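Long-range contact in D-psicose 3-epimerase (Agrobacterium tumefaciens, PDB 2HK0), which probably interconverts D-fructose and D-psicose by epimerising the non-phosphorylated ketose at C3, in a metal-dependent TIM-barrel active site: residues Asn173-Ala184 against Ile209-Thr220. Sequence-based numbering, arbitrary orientation.
Sequences NRFENHVLNTAA and IEEDSFGDAIRT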
ATOM      1  N   ASN A 173      10.841  -8.631  16.924  1.00 15.70           N
ATOM      2  CA  ASN A 173      10.786  -7.180  17.092  1.00 15.24           C
ATOM      3  C   ASN A 173      11.524  -6.747  18.364  1.00 15.93           C
ATOM      4  O   ASN A 173      11.725  -7.541  19.276  1.00 16.64           O
ATOM      5  CB  ASN A 173       9.330  -6.704  17.125  1.00 15.88           C
ATOM      6  CG  ASN A 173       8.618  -7.079  18.412  1.00 18.04           C
ATOM      7  OD1 ASN A 173       8.905  -6.526  19.484  1.00 18.62           O
ATOM      8  ND2 ASN A 173       7.691  -8.022  18.317  1.00 14.46           N
ATOM      9  N   ARG A 174      11.918  -5.481  18.414  1.00 15.61           N
ATOM     10  CA  ARG A 174      12.670  -4.929  19.536  1.00 17.23           C
ATOM     11  C   ARG A 174      12.124  -5.218  20.943  1.00 18.80           C
ATOM     12  O   ARG A 174      12.886  -5.277  21.903  1.00 17.43           O
ATOM     13  CB  ARG A 174      12.788  -3.412  19.367  1.00 18.10           C
ATOM     14  CG  ARG A 174      11.456  -2.690  19.496  1.00 16.60           C
ATOM     15  CD  ARG A 174      11.608  -1.226  19.075  1.00 19.00           C
ATOM     16  NE  ARG A 174      12.045  -1.137  17.680  1.00 17.37           N
ATOM     17  CZ  ARG A 174      12.526  -0.036  17.129  1.00 18.58           C
ATOM     18  NH1 ARG A 174      12.622   1.073  17.854  1.00 17.06           N
ATOM     19  NH2 ARG A 174      12.934  -0.054  15.869  1.00 18.49           N
ATOM     20  N   PHE A 175      10.813  -5.370  21.076  1.00 17.73           N
ATOM     21  CA  PHE A 175      10.230  -5.628  22.395  1.00 19.73           C
ATOM     22  C   PHE A 175      10.443  -7.058  22.904  1.00 20.20           C
ATOM     23  O   PHE A 175      10.303  -7.310  24.099  1.00 19.93           O
ATOM     24  CB  PHE A 175       8.728  -5.312  22.367  1.00 17.92           C
ATOM     25  CG  PHE A 175       8.420  -3.883  22.001  1.00 19.60           C
ATOM     26  CD1 PHE A 175       8.554  -2.863  22.942  1.00 18.06           C
ATOM     27  CD2 PHE A 175       8.008  -3.557  20.709  1.00 16.37           C
ATOM     28  CE1 PHE A 175       8.276  -1.527  22.600  1.00 21.02           C
ATOM     29  CE2 PHE A 175       7.729  -2.240  20.358  1.00 19.86           C
ATOM     30  CZ  PHE A 175       7.861  -1.215  21.302  1.00 18.12           C
ATOM     31  N   GLU A 176      10.812  -7.978  22.010  1.00 19.46           N
ATOM     32  CA  GLU A 176      10.978  -9.383  22.379  1.00 19.27           C
ATOM     33  C   GLU A 176      12.404  -9.920  22.254  1.00 21.58           C
ATOM     34  O   GLU A 176      12.725 -10.972  22.799  1.00 23.72           O
ATOM     35  CB  GLU A 176       9.989 -10.239  21.550  1.00 20.88           C
ATOM     36  CG  GLU A 176       8.534  -9.804  21.775  1.00 23.71           C
ATOM     37  CD  GLU A 176       7.508 -10.589  20.965  1.00 26.83           C
ATOM     38  OE1 GLU A 176       7.512 -11.831  21.033  1.00 26.84           O
ATOM     39  OE2 GLU A 176       6.689  -9.958  20.263  1.00 23.74           O
ATOM     40  N   ASN A 177      13.264  -9.229  21.519  1.00 20.07           N
ATOM     41  CA  ASN A 177      14.654  -9.669  21.414  1.00 18.06           C
ATOM     42  C   ASN A 177      15.497  -8.452  21.085  1.00 19.53           C
ATOM     43  O   ASN A 177      15.016  -7.497  20.459  1.00 17.90           O
ATOM     44  CB  ASN A 177      14.841 -10.760  20.349  1.00 16.79           C
ATOM     45  CG  ASN A 177      16.223 -11.418  20.423  1.00 20.06           C
ATOM     46  OD1 ASN A 177      17.128 -11.071  19.679  1.00 16.62           O
ATOM     47  ND2 ASN A 177      16.382 -12.372  21.345  1.00 21.83           N
ATOM     48  N   HIS A 178      16.752  -8.482  21.519  1.00 18.02           N
ATOM     49  CA  HIS A 178      17.642  -7.355  21.308  1.00 19.57           C
ATOM     50  C   HIS A 178      18.830  -7.699  20.447  1.00 18.43           C
ATOM     51  O   HIS A 178      19.698  -6.851  20.251  1.00 17.17           O
ATOM     52  CB  HIS A 178      18.167  -6.876  22.649  1.00 20.16           C
ATOM     53  CG  HIS A 178      18.848  -7.956  23.425  1.00 21.89           C
ATOM     54  ND1 HIS A 178      18.156  -8.992  24.012  1.00 21.97           N
ATOM     55  CD2 HIS A 178      20.158  -8.189  23.676  1.00 21.38           C
ATOM     56  CE1 HIS A 178      19.009  -9.817  24.594  1.00 25.93           C
ATOM     57  NE2 HIS A 178      20.233  -9.351  24.407  1.00 24.59           N
ATOM     58  N   VAL A 179      18.875  -8.931  19.945  1.00 16.80           N
ATOM     59  CA  VAL A 179      20.005  -9.373  19.130  1.00 17.77           C
ATOM     60  C   VAL A 179      19.733  -9.443  17.619  1.00 16.44           C
ATOM     61  O   VAL A 179      20.489  -8.892  16.830  1.00 15.98           O
ATOM     62  CB  VAL A 179      20.506 -10.748  19.639  1.00 19.67           C
ATOM     63  CG1 VAL A 179      21.680 -11.243  18.789  1.00 17.51           C
ATOM     64  CG2 VAL A 179      20.916 -10.613  21.110  1.00 20.71           C
ATOM     65  N   LEU A 180      18.660 -10.127  17.229  1.00 15.87           N
ATOM     66  CA  LEU A 180      18.290 -10.249  15.808  1.00 15.31           C
ATOM     67  C   LEU A 180      16.887  -9.628  15.625  1.00 15.12           C
ATOM     68  O   LEU A 180      15.877 -10.215  16.034  1.00 13.59           O
ATOM     69  CB  LEU A 180      18.289 -11.730  15.391  1.00 14.50           C
ATOM     70  CG  LEU A 180      19.550 -12.547  15.754  1.00 14.99           C
ATOM     71  CD1 LEU A 180      19.363 -14.020  15.370  1.00 16.03           C
ATOM     72  CD2 LEU A 180      20.769 -11.984  15.022  1.00 14.74           C
ATOM     73  N   ASN A 181      16.842  -8.433  15.034  1.00 13.76           N
ATOM     74  CA  ASN A 181      15.592  -7.700  14.808  1.00 16.18           C
ATOM     75  C   ASN A 181      15.300  -7.520  13.335  1.00 17.43           C
ATOM     76  O   ASN A 181      14.198  -7.125  12.940  1.00 18.71           O
ATOM     77  CB  ASN A 181      15.688  -6.306  15.420  1.00 16.81           C
ATOM     78  CG  ASN A 181      15.859  -6.345  16.912  1.00 19.71           C
ATOM     79  OD1 ASN A 181      16.703  -5.652  17.461  1.00 21.63           O
ATOM     80  ND2 ASN A 181      15.056  -7.166  17.580  1.00 17.36           N
ATOM     81  N   THR A 182      16.292  -7.837  12.527  1.00 15.29           N
ATOM     82  CA  THR A 182      16.207  -7.650  11.095  1.00 17.74           C
ATOM     83  C   THR A 182      16.605  -8.886  10.271  1.00 16.55           C
ATOM     84  O   THR A 182      17.452  -9.673  10.701  1.00 15.89           O
ATOM     85  CB  THR A 182      17.141  -6.458  10.775  1.00 21.70           C
ATOM     86  OG1 THR A 182      16.360  -5.268  10.586  1.00 23.49           O
ATOM     87  CG2 THR A 182      18.018  -6.756   9.652  1.00 19.86           C
ATOM     88  N   ALA A 183      16.006  -9.056   9.092  1.00 14.46           N
ATOM     89  CA  ALA A 183      16.373 -10.177   8.238  1.00 15.45           C
ATOM     90  C   ALA A 183      17.898 -10.127   7.978  1.00 16.00           C
ATOM     91  O   ALA A 183      18.571 -11.143   8.021  1.00 16.49           O
ATOM     92  CB  ALA A 183      15.596 -10.112   6.911  1.00 14.47           C
ATOM     93  N   ALA A 184      18.440  -8.933   7.743  1.00 17.30           N
ATOM     94  CA  ALA A 184      19.878  -8.795   7.478  1.00 17.42           C
ATOM     95  C   ALA A 184      20.698  -9.251   8.684  1.00 18.66           C
ATOM     96  O   ALA A 184      21.751  -9.864   8.523  1.00 18.86           O
ATOM     97  CB  ALA A 184      20.214  -7.346   7.124  1.00 17.08           C
ATOM     98  N   ILE A 209       7.136  -4.365  12.279  1.00 15.93           N
ATOM     99  CA  ILE A 209       7.694  -3.336  13.137  1.00 16.11           C
ATOM    100  C   ILE A 209       9.105  -2.905  12.709  1.00 19.29           C
ATOM    101  O   ILE A 209       9.361  -1.719  12.467  1.00 18.03           O
ATOM    102  CB  ILE A 209       7.767  -3.822  14.593  1.00 18.52           C
ATOM    103  CG1 ILE A 209       6.354  -4.140  15.105  1.00 17.46           C
ATOM    104  CG2 ILE A 209       8.487  -2.770  15.467  1.00 17.34           C
ATOM    105  CD1 ILE A 209       6.326  -4.815  16.470  1.00 14.99           C
ATOM    106  N   GLU A 210      10.000  -3.882  12.564  1.00 16.39           N
ATOM    107  CA  GLU A 210      11.403  -3.601  12.270  1.00 16.28           C
ATOM    108  C   GLU A 210      11.895  -3.366  10.841  1.00 16.27           C
ATOM    109  O   GLU A 210      12.805  -2.567  10.630  1.00 15.41           O
ATOM    110  CB  GLU A 210      12.256  -4.720  12.878  1.00 17.09           C
ATOM    111  CG  GLU A 210      12.012  -4.949  14.368  1.00 18.81           C
ATOM    112  CD  GLU A 210      12.275  -3.707  15.216  1.00 20.71           C
ATOM    113  OE1 GLU A 210      12.997  -2.791  14.750  1.00 19.48           O
ATOM    114  OE2 GLU A 210      11.770  -3.652  16.357  1.00 17.39           O
ATOM    115  N   GLU A 211      11.308  -4.040   9.864  1.00 15.02           N
ATOM    116  CA  GLU A 211      11.816  -3.932   8.498  1.00 16.38           C
ATOM    117  C   GLU A 211      11.487  -2.702   7.686  1.00 17.44           C
ATOM    118  O   GLU A 211      10.394  -2.124   7.780  1.00 17.52           O
ATOM    119  CB  GLU A 211      11.392  -5.151   7.677  1.00 13.96           C
ATOM    120  CG  GLU A 211      11.762  -6.522   8.278  1.00 17.13           C
ATOM    121  CD  GLU A 211      13.257  -6.844   8.193  1.00 17.55           C
ATOM    122  OE1 GLU A 211      14.009  -6.111   7.504  1.00 15.37           O
ATOM    123  OE2 GLU A 211      13.665  -7.848   8.809  1.00 16.06           O
ATOM    124  N   ASP A 212      12.443  -2.331   6.849  1.00 16.48           N
ATOM    125  CA  ASP A 212      12.284  -1.212   5.932  1.00 19.79           C
ATOM    126  C   ASP A 212      11.319  -1.637   4.805  1.00 19.28           C
ATOM    127  O   ASP A 212      10.480  -0.848   4.360  1.00 19.33           O
ATOM    128  CB  ASP A 212      13.648  -0.826   5.328  1.00 20.42           C
ATOM    129  CG  ASP A 212      13.528   0.262   4.269  1.00 24.92           C
ATOM    130  OD1 ASP A 212      12.830   1.271   4.516  1.00 22.74           O
ATOM    131  OD2 ASP A 212      14.143   0.117   3.189  1.00 27.17           O
ATOM    132  N   SER A 213      11.440  -2.886   4.356  1.00 18.69           N
ATOM    133  CA  SER A 213      10.598  -3.421   3.278  1.00 17.22           C
ATOM    134  C   SER A 213      10.380  -4.936   3.429  1.00 17.35           C
ATOM    135  O   SER A 213      11.341  -5.683   3.610  1.00 16.33           O
ATOM    136  CB  SER A 213      11.255  -3.132   1.918  1.00 18.73           C
ATOM    137  OG  SER A 213      10.699  -3.951   0.893  1.00 19.54           O
ATOM    138  N   PHE A 214       9.126  -5.385   3.337  1.00 15.86           N
ATOM    139  CA  PHE A 214       8.809  -6.812   3.478  1.00 18.53           C
ATOM    140  C   PHE A 214       9.468  -7.615   2.350  1.00 20.36           C
ATOM    141  O   PHE A 214      10.112  -8.646   2.595  1.00 18.44           O
ATOM    142  CB  PHE A 214       7.286  -7.054   3.447  1.00 16.88           C
ATOM    143  CG  PHE A 214       6.558  -6.543   4.659  1.00 18.71           C
ATOM    144  CD1 PHE A 214       6.078  -5.237   4.702  1.00 20.93           C
ATOM    145  CD2 PHE A 214       6.342  -7.369   5.759  1.00 18.03           C
ATOM    146  CE1 PHE A 214       5.388  -4.763   5.833  1.00 20.60           C
ATOM    147  CE2 PHE A 214       5.657  -6.904   6.877  1.00 19.74           C
ATOM    148  CZ  PHE A 214       5.181  -5.600   6.913  1.00 20.28           C
ATOM    149  N   GLY A 215       9.296  -7.141   1.114  1.00 18.30           N
ATOM    150  CA  GLY A 215       9.888  -7.825  -0.014  1.00 18.80           C
ATOM    151  C   GLY A 215      11.401  -7.875   0.094  1.00 19.47           C
ATOM    152  O   GLY A 215      12.019  -8.913  -0.180  1.00 19.00           O
ATOM    153  N   ASP A 216      12.009  -6.758   0.483  1.00 17.65           N
ATOM    154  CA  ASP A 216      13.459  -6.705   0.610  1.00 18.96           C
ATOM    155  C   ASP A 216      13.970  -7.632   1.697  1.00 18.06           C
ATOM    156  O   ASP A 216      15.014  -8.252   1.524  1.00 15.53           O
ATOM    157  CB  ASP A 216      13.949  -5.283   0.910  1.00 22.43           C
ATOM    158  CG  ASP A 216      14.040  -4.413  -0.343  1.00 28.92           C
ATOM    159  OD1 ASP A 216      13.827  -4.925  -1.470  1.00 29.47           O
ATOM    160  OD2 ASP A 216      14.340  -3.206  -0.198  1.00 31.25           O
ATOM    161  N   ALA A 217      13.237  -7.729   2.810  1.00 15.03           N
ATOM    162  CA  ALA A 217      13.668  -8.582   3.916  1.00 14.72           C
ATOM    163  C   ALA A 217      13.637 -10.059   3.483  1.00 15.80           C
ATOM    164  O   ALA A 217      14.532 -10.853   3.817  1.00 15.32           O
ATOM    165  CB  ALA A 217      12.760  -8.358   5.135  1.00 12.40           C
ATOM    166  N   ILE A 218      12.616 -10.415   2.717  1.00 15.50           N
ATOM    167  CA  ILE A 218      12.460 -11.792   2.250  1.00 15.77           C
ATOM    168  C   ILE A 218      13.548 -12.146   1.250  1.00 17.69           C
ATOM    169  O   ILE A 218      14.135 -13.225   1.307  1.00 17.39           O
ATOM    170  CB  ILE A 218      11.069 -11.981   1.628  1.00 16.83           C
ATOM    171  CG1 ILE A 218      10.032 -11.958   2.754  1.00 17.02           C
ATOM    172  CG2 ILE A 218      11.006 -13.286   0.829  1.00 16.16           C
ATOM    173  CD1 ILE A 218       8.580 -11.910   2.290  1.00 17.65           C
ATOM    174  N   ARG A 219      13.836 -11.221   0.345  1.00 16.78           N
ATOM    175  CA  ARG A 219      14.872 -11.457  -0.636  1.00 18.65           C
ATOM    176  C   ARG A 219      16.233 -11.512   0.057  1.00 19.38           C
ATOM    177  O   ARG A 219      17.111 -12.260  -0.362  1.00 17.33           O
ATOM    178  CB  ARG A 219      14.857 -10.346  -1.677  1.00 21.99           C
ATOM    179  CG  ARG A 219      14.569 -10.839  -3.061  1.00 27.53           C
ATOM    180  CD  ARG A 219      13.357 -10.175  -3.643  1.00 29.07           C
ATOM    181  NE  ARG A 219      13.286  -8.770  -3.272  1.00 29.87           N
ATOM    182  CZ  ARG A 219      12.188  -8.042  -3.401  1.00 27.69           C
ATOM    183  NH1 ARG A 219      11.095  -8.600  -3.904  1.00 24.59           N
ATOM    184  NH2 ARG A 219      12.174  -6.784  -2.980  1.00 26.80           N
ATOM    185  N   THR A 220      16.407 -10.708   1.108  1.00 18.62           N
ATOM    186  CA  THR A 220      17.663 -10.697   1.853  1.00 19.36           C
ATOM    187  C   THR A 220      17.864 -12.078   2.469  1.00 19.44           C
ATOM    188  O   THR A 220      18.963 -12.632   2.437  1.00 19.21           O
ATOM    189  CB  THR A 220      17.641  -9.624   2.963  1.00 19.88           C
ATOM    190  OG1 THR A 220      17.722  -8.329   2.363  1.00 17.38           O
ATOM    191  CG2 THR A 220      18.804  -9.798   3.912  1.00 19.45           C
TER
HETATM  192  O   HOH W   1      16.580  -6.732   6.794  1.00 14.81           O
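Ile209 sets its CD1 against Asn173 CB at 3.6 Å, at the end of helix 204-210. The contact lies in a TIM barrel of the xylose isomerase-like family. It joins the loop after strand 166-170 to the connection after strand 198-203, the next strand of the barrel. Glu210 follows and has the largest share of the contact. Its CB and CG lie against the carbonyl oxygen of Asn181, and a bend at chi2 (-59°) turns the carboxylate toward Arg174. The carboxylate then meets Arg174 side-on, with the two flat groups nearly coplanar. Arg174 NE reaches the syn lone pair of Glu210 OE2 at 2.9 Å, and Arg174 NH2 reaches Glu210 OE1 at 3.0 Å. The backbone N of Arg174 also bonds to Glu210 OE2, from above the carboxylate plane. Three N-H groups therefore fix the rotation of this buried acid. Arg281 of the second subunit adds a salt bridge to Glu210 OE1, so the pair also belongs to a subunit interface. Glu211 turns to the start of helix 183-193, where its OE2 accepts from Ala183 N at 2.6 Å through the syn lone pair. Its OE1 takes a bond from a water that accepts from Ala184 N. The carboxylate thus holds one N-H of the helix's first turn directly and the next through the water. Ala217, on helix 214-221, packs its CB on Ala183 CB at 3.8 Å. Last, Thr220 lays CG2 beside Ala184 CA at 3.9 Å.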